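Local coordinates for protein glutamine cyclotransferase (Zymomonas mobilis, PDB 3NOL) that catalyses the cyclisation of N-terminal glutamine to pyroglutamate with release of ammonia, working as a calcium-containing beta-propeller glutaminyl cyclase, at residues 49-54 with 92-97; 97-102 with 112-117. All blocks are in the same frame, centred on the assembly; numbering follows the deposited sequence. Where two conformers were deposited one is given.

Contact 1: residues 49-54 with 92-97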
loop_
_atom_site.group_PDB
_atom_site.type_symbol
_atom_site.label_atom_id
_atom_site.label_comp_id
_atom_site.label_asym_id
_atom_site.label_seq_id
_atom_site.Cartn_x
_atom_site.Cartn_y
_atom_site.Cartn_z
ATOM N N PHE A 49 -3.817 1.792 -4.080
ATOM C CA PHE A 49 -3.609 3.222 -4.302
ATOM C C PHE A 49 -4.857 3.848 -4.916
ATOM O O PHE A 49 -5.748 3.136 -5.381
ATOM C CB PHE A 49 -2.319 3.493 -5.125
ATOM C CG PHE A 49 -2.371 2.992 -6.547
ATOM C CD1 PHE A 49 -1.782 1.774 -6.891
ATOM C CD2 PHE A 49 -2.991 3.735 -7.543
ATOM C CE1 PHE A 49 -1.801 1.315 -8.189
ATOM C CE2 PHE A 49 -3.021 3.272 -8.873
ATOM C CZ PHE A 49 -2.427 2.049 -9.195
ATOM N N TYR A 50 -4.892 5.177 -4.900
ATOM C CA TYR A 50 -5.969 5.935 -5.495
ATOM C C TYR A 50 -5.434 6.612 -6.749
ATOM O O TYR A 50 -4.334 7.178 -6.765
ATOM C CB TYR A 50 -6.419 6.987 -4.494
ATOM C CG TYR A 50 -7.380 8.019 -5.071
ATOM C CD1 TYR A 50 -6.911 9.124 -5.790
ATOM C CD2 TYR A 50 -8.746 7.890 -4.848
ATOM C CE1 TYR A 50 -7.810 10.086 -6.292
ATOM C CE2 TYR A 50 -9.645 8.835 -5.321
ATOM C CZ TYR A 50 -9.172 9.923 -6.040
ATOM O OH TYR A 50 -10.087 10.835 -6.505
ATOM N N ARG A 51 -6.196 6.540 -7.826
ATOM C CA ARG A 51 -5.813 7.247 -9.051
ATOM C C ARG A 51 -7.052 7.513 -9.863
ATOM O O ARG A 51 -7.943 6.639 -9.952
ATOM C CB ARG A 51 -4.795 6.450 -9.875
ATOM C CG ARG A 51 -4.265 7.231 -11.107
ATOM C CD ARG A 51 -3.060 6.618 -11.721
ATOM N NE ARG A 51 -2.502 7.334 -12.892
ATOM C CZ ARG A 51 -3.052 7.365 -14.111
ATOM N NH1 ARG A 51 -2.440 7.989 -15.107
ATOM N NH2 ARG A 51 -4.221 6.783 -14.345
ATOM N N ASN A 52 -7.110 8.719 -10.439
ATOM C CA ASN A 52 -8.197 9.127 -11.334
ATOM C C ASN A 52 -9.599 8.807 -10.790
ATOM O O ASN A 52 -10.481 8.318 -11.516
ATOM C CB ASN A 52 -7.982 8.591 -12.763
ATOM C CG ASN A 52 -7.830 7.071 -12.822
ATOM O OD1 ASN A 52 -8.807 6.328 -12.847
ATOM N ND2 ASN A 52 -6.591 6.610 -12.850
ATOM N N GLY A 53 -9.781 9.083 -9.498
ATOM C CA GLY A 53 -11.078 8.925 -8.850
ATOM C C GLY A 53 -11.430 7.526 -8.381
ATOM O O GLY A 53 -12.478 7.337 -7.746
ATOM N N TYR A 54 -10.555 6.556 -8.658
ATOM C CA TYR A 54 -10.803 5.158 -8.302
ATOM C C TYR A 54 -9.722 4.557 -7.407
ATOM O O TYR A 54 -8.621 5.097 -7.319
ATOM C CB TYR A 54 -10.988 4.311 -9.576
ATOM C CG TYR A 54 -12.317 4.593 -10.218
ATOM C CD1 TYR A 54 -13.409 3.735 -10.019
ATOM C CD2 TYR A 54 -12.510 5.761 -10.977
ATOM C CE1 TYR A 54 -14.648 4.019 -10.589
ATOM C CE2 TYR A 54 -13.754 6.052 -11.545
ATOM C CZ TYR A 54 -14.809 5.181 -11.340
ATOM O OH TYR A 54 -16.047 5.440 -11.891
ATOM N N ILE A 92 1.457 -2.514 -5.636
ATOM C CA ILE A 92 1.308 -1.882 -6.941
ATOM C C ILE A 92 1.347 -0.367 -6.765
ATOM O O ILE A 92 0.976 0.169 -5.711
ATOM C CB ILE A 92 0.004 -2.314 -7.695
ATOM C CG1 ILE A 92 -1.264 -2.026 -6.848
ATOM C CG2 ILE A 92 0.091 -3.774 -8.116
ATOM C CD1 ILE A 92 -2.581 -2.162 -7.616
ATOM N N SER A 93 1.772 0.315 -7.821
ATOM C CA SER A 93 1.776 1.776 -7.843
ATOM C C SER A 93 1.615 2.218 -9.281
ATOM O O SER A 93 2.102 1.540 -10.212
ATOM C CB SER A 93 3.088 2.333 -7.282
ATOM O OG SER A 93 3.112 3.765 -7.369
ATOM N N ASP A 94 0.923 3.337 -9.460
ATOM C CA ASP A 94 0.933 4.016 -10.763
ATOM C C ASP A 94 2.336 4.577 -11.040
ATOM O O ASP A 94 3.132 4.860 -10.119
ATOM C CB ASP A 94 -0.082 5.163 -10.819
ATOM C CG ASP A 94 0.172 6.207 -9.742
ATOM O OD1 ASP A 94 0.215 5.806 -8.570
ATOM O OD2 ASP A 94 0.359 7.422 -10.056
ATOM N N TRP A 95 2.624 4.728 -12.328
ATOM C CA TRP A 95 3.742 5.546 -12.769
ATOM C C TRP A 95 3.352 6.078 -14.144
ATOM O O TRP A 95 3.136 5.300 -15.075
ATOM C CB TRP A 95 5.086 4.786 -12.836
ATOM C CG TRP A 95 6.136 5.741 -13.265
ATOM C CD1 TRP A 95 6.637 5.919 -14.529
ATOM C CD2 TRP A 95 6.724 6.746 -12.451
ATOM N NE1 TRP A 95 7.554 6.955 -14.537
ATOM C CE2 TRP A 95 7.613 7.489 -13.272
ATOM C CE3 TRP A 95 6.610 7.079 -11.088
ATOM C CZ2 TRP A 95 8.380 8.556 -12.776
ATOM C CZ3 TRP A 95 7.354 8.160 -10.591
ATOM C CH2 TRP A 95 8.251 8.873 -11.437
ATOM N N LYS A 96 3.211 7.400 -14.247
ATOM C CA LYS A 96 2.698 8.001 -15.479
ATOM C C LYS A 96 1.412 7.260 -15.881
ATOM O O LYS A 96 0.485 7.164 -15.069
ATOM C CB LYS A 96 3.776 8.004 -16.586
ATOM C CG LYS A 96 4.994 8.902 -16.214
ATOM C CD LYS A 96 6.107 8.836 -17.244
ATOM C CE LYS A 96 7.225 9.805 -16.873
ATOM N NZ LYS A 96 8.354 9.751 -17.859
ATOM N N ASP A 97 1.357 6.714 -17.093
ATOM C CA ASP A 97 0.136 6.027 -17.552
ATOM C C ASP A 97 0.288 4.503 -17.449
ATOM O O ASP A 97 -0.343 3.730 -18.183
ATOM C CB ASP A 97 -0.262 6.487 -18.970
ATOM C CG ASP A 97 0.855 6.309 -19.987
ATOM O OD1 ASP A 97 1.997 6.030 -19.576
ATOM O OD2 ASP A 97 0.584 6.468 -21.213
HETATM O O HOH W 1 0.153 8.487 -12.577
#

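Contact 2: residues 97-102 with 112-117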
loop_
_atom_site.group_PDB
_atom_site.type_symbol
_atom_site.label_atom_id
_atom_site.label_comp_id
_atom_site.label_asym_id
_atom_site.label_seq_id
_atom_site.Cartn_x
_atom_site.Cartn_y
_atom_site.Cartn_z
ATOM N N ASP A 97 1.357 6.714 -17.093
ATOM C CA ASP A 97 0.136 6.027 -17.552
ATOM C C ASP A 97 0.288 4.503 -17.449
ATOM O O ASP A 97 -0.343 3.730 -18.183
ATOM C CB ASP A 97 -0.262 6.487 -18.970
ATOM C CG ASP A 97 0.855 6.309 -19.987
ATOM O OD1 ASP A 97 1.997 6.030 -19.576
ATOM O OD2 ASP A 97 0.584 6.468 -21.213
ATOM N N LYS A 98 1.125 4.081 -16.501
ATOM C CA LYS A 98 1.386 2.668 -16.239
ATOM C C LYS A 98 1.022 2.292 -14.806
ATOM O O LYS A 98 0.896 3.162 -13.936
ATOM C CB LYS A 98 2.874 2.358 -16.461
ATOM C CG LYS A 98 3.434 2.871 -17.774
ATOM C CD LYS A 98 2.986 1.996 -18.924
ATOM C CE LYS A 98 3.758 2.303 -20.210
ATOM N NZ LYS A 98 2.937 3.039 -21.194
ATOM N N ILE A 99 0.880 0.992 -14.574
ATOM C CA ILE A 99 0.878 0.457 -13.211
ATOM C C ILE A 99 2.065 -0.493 -13.144
ATOM O O ILE A 99 2.332 -1.252 -14.105
ATOM C CB ILE A 99 -0.441 -0.263 -12.865
ATOM C CG1 ILE A 99 -1.610 0.742 -12.928
ATOM C CG2 ILE A 99 -0.340 -0.980 -11.471
ATOM C CD1 ILE A 99 -2.960 0.127 -12.617
ATOM N N VAL A 100 2.799 -0.416 -12.037
ATOM C CA VAL A 100 3.945 -1.281 -11.784
ATOM C C VAL A 100 3.590 -2.157 -10.576
ATOM O O VAL A 100 2.962 -1.685 -9.607
ATOM C CB VAL A 100 5.221 -0.460 -11.480
ATOM C CG1 VAL A 100 6.408 -1.393 -11.263
ATOM C CG2 VAL A 100 5.500 0.582 -12.602
ATOM N N GLY A 101 3.943 -3.429 -10.656
ATOM C CA GLY A 101 3.569 -4.399 -9.629
ATOM C C GLY A 101 4.762 -5.257 -9.210
ATOM O O GLY A 101 5.616 -5.605 -10.046
ATOM N N LEU A 102 4.794 -5.607 -7.919
ATOM C CA LEU A 102 5.746 -6.559 -7.346
ATOM C C LEU A 102 5.129 -7.955 -7.197
ATOM O O LEU A 102 3.924 -8.137 -7.399
ATOM C CB LEU A 102 6.203 -6.048 -5.974
ATOM C CG LEU A 102 6.747 -4.597 -5.983
ATOM C CD1 LEU A 102 7.123 -4.197 -4.555
ATOM C CD2 LEU A 102 7.921 -4.439 -6.990
ATOM N N TRP A 112 2.105 -2.777 -16.391
ATOM C CA TRP A 112 0.893 -2.815 -17.229
ATOM C C TRP A 112 0.487 -1.418 -17.694
ATOM O O TRP A 112 0.675 -0.411 -16.967
ATOM C CB TRP A 112 -0.279 -3.474 -16.462
ATOM C CG TRP A 112 -0.010 -4.853 -15.853
ATOM C CD1 TRP A 112 -0.186 -6.080 -16.463
ATOM C CD2 TRP A 112 0.374 -5.134 -14.496
ATOM N NE1 TRP A 112 0.100 -7.098 -15.571
ATOM C CE2 TRP A 112 0.458 -6.548 -14.365
ATOM C CE3 TRP A 112 0.678 -4.328 -13.384
ATOM C CZ2 TRP A 112 0.836 -7.175 -13.161
ATOM C CZ3 TRP A 112 1.054 -4.946 -12.188
ATOM C CH2 TRP A 112 1.115 -6.367 -12.082
ATOM N N ASN A 113 -0.062 -1.345 -18.911
ATOM C CA ASN A 113 -0.736 -0.119 -19.338
ATOM C C ASN A 113 -1.989 0.077 -18.496
ATOM O O ASN A 113 -2.762 -0.856 -18.298
ATOM C CB ASN A 113 -1.114 -0.179 -20.822
ATOM C CG ASN A 113 0.087 -0.069 -21.757
ATOM O OD1 ASN A 113 -0.015 -0.419 -22.937
ATOM N ND2 ASN A 113 1.211 0.409 -21.255
ATOM N N ILE A 114 -2.211 1.292 -18.005
ATOM C CA ILE A 114 -3.356 1.516 -17.123
ATOM C C ILE A 114 -4.725 1.354 -17.820
ATOM O O ILE A 114 -5.686 0.905 -17.181
ATOM C CB ILE A 114 -3.251 2.841 -16.289
ATOM C CG1 ILE A 114 -4.183 2.753 -15.070
ATOM C CG2 ILE A 114 -3.538 4.041 -17.161
ATOM C CD1 ILE A 114 -3.743 3.570 -13.858
ATOM N N ARG A 115 -4.814 1.695 -19.111
ATOM C CA ARG A 115 -6.117 1.676 -19.814
ATOM C C ARG A 115 -6.818 0.303 -19.764
ATOM O O ARG A 115 -7.979 0.229 -19.359
ATOM C CB ARG A 115 -6.026 2.175 -21.271
ATOM C CG ARG A 115 -7.407 2.239 -21.933
ATOM C CD ARG A 115 -7.433 2.598 -23.421
ATOM N NE ARG A 115 -8.829 2.720 -23.861
ATOM C CZ ARG A 115 -9.245 2.628 -25.128
ATOM N NH1 ARG A 115 -10.542 2.760 -25.416
ATOM N NH2 ARG A 115 -8.366 2.384 -26.107
ATOM N N ASN A 116 -6.110 -0.757 -20.185
ATOM C CA ASN A 116 -6.666 -2.111 -20.235
ATOM C C ASN A 116 -5.869 -3.146 -19.425
ATOM O O ASN A 116 -6.133 -4.356 -19.507
ATOM C CB ASN A 116 -6.854 -2.577 -21.684
ATOM C CG ASN A 116 -8.011 -1.851 -22.387
ATOM O OD1 ASN A 116 -9.159 -1.842 -21.906
ATOM N ND2 ASN A 116 -7.709 -1.240 -23.530
ATOM N N LEU A 117 -4.916 -2.664 -18.615
ATOM C CA LEU A 117 -4.093 -3.544 -17.762
ATOM C C LEU A 117 -3.358 -4.624 -18.556
ATOM O O LEU A 117 -3.091 -5.723 -18.051
ATOM C CB LEU A 117 -4.904 -4.133 -16.593
ATOM C CG LEU A 117 -5.698 -3.142 -15.733
ATOM C CD1 LEU A 117 -6.603 -3.877 -14.724
ATOM C CD2 LEU A 117 -4.790 -2.134 -15.000
#

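Contact 1: residues 49-54 with 92-97
Ile92 meets Phe49 where the innermost strands of two successive propeller blades, 44-51 and 89-95, line the central channel next to each other. The axes of the short strands 49-51 and 92-95 approach to 7.7 Å at 27°, too far apart for backbone pairing, so side chains fill the seam. The carbonyl oxygen of Ile92 lies at the edge of the Phe49 ring, near its plane, 3.4 Å from CD1. The Ile92 and Phe49 side chains cross at about a right angle, with Ile92 CD1 3.6 Å from Phe49 CE1. What brings the ring here is its first torsion: CG sits between the backbone N and the carbonyl carbon of Phe49 (chi1 66°). Ser93 turns its CB away and gives the ring its backbone, CA lying near CE1. Asp94 N then stands over one ring face, offset toward the rim, 3.6 Å from CZ. Cutting Phe49 back to an alanine would probably open a gap between the strands and take from Ile92 one of its apolar neighbours and from Asp94 N the ring beneath it. Beyond the ring, the aliphatic part of the extended Arg51 side chain lies across Asp94, its CD 3.4 Å from Asp94 CB. The charged ends do not meet directly; one water joins them. That water accepts from Arg51 NE at 2.9 Å, in the guanidinium plane, and donates to Asp94 OD2 at 2.7 Å. Asp94 OD2 is also hydrogen-bonded to NE2 of His134 on the following blade. The water's other proton goes to Lys96 O at 2.8 Å, in the turn after the strand. The seam thus passes from an apolar part at Phe49, close to the bound calcium, whose site includes Phe48, to a polar part at the strand ends, where a water bridges arginine and aspartate.

Contact 2: residues 97-102 with 112-117
The carbonyl oxygen of Trp112 accepts the Ile99 N-H at 2.8 Å, in the carbonyl plane, and also takes a CA-H...O contact from Lys98 CA at 3.2 Å. This is the open end of an antiparallel beta hairpin, strands 98-103 and 108-113, the two middle strands of one propeller blade. Trp112 N returns a bond to Ile99 O, making Ile99 and Trp112 a hydrogen-bonded pair, while Lys98 and Asn113 form the non-hydrogen-bonded pair beside it. Past the strand end, Ile114 N adds a further bond to Asp97 O at 3.1 Å, its donor tilted 31° from the carbonyl plane.

Ile99 and Trp112 share one face, which packs on the preceding blade: Ile81 meets the indole and Phe49 meets Ile99. With CG1 of Ile99 beside its backbone N (chi1 -62°), the branched chain reaches Ile114 through CG1 and Leu117 through CD1, while CG2 turns to the indole. A beta-branched residue suits this place because its two arms serve different neighbours. The indole comes up against Gly101 obliquely, where a side chain would run into it; Trp112 CZ3 lies 3.6 Å from Gly101 N.

In the fold
Contact 1 joins two blades, whereas contact 2 is made inside one. Both reach the sheet that contains strands 89-95 and 98-103, neighbours whose linking turn gives Asp97 to both contacts, and the Ser93 O to Val100 N probable hydrogen bond, 2.8 Å long, ties them directly. Each is partly buried, but contact 1 lies nearer the middle of the chain, its centre about 12 Å from the chain's centre against about 16 Å. Between blades no clear direct hydrogen bond crosses, and aromatic packing plus a water does the joining; within the blade, regular backbone bonds do so. Arg51 connects the two, its NH2 packing 3.3 Å from Ile114 CD1.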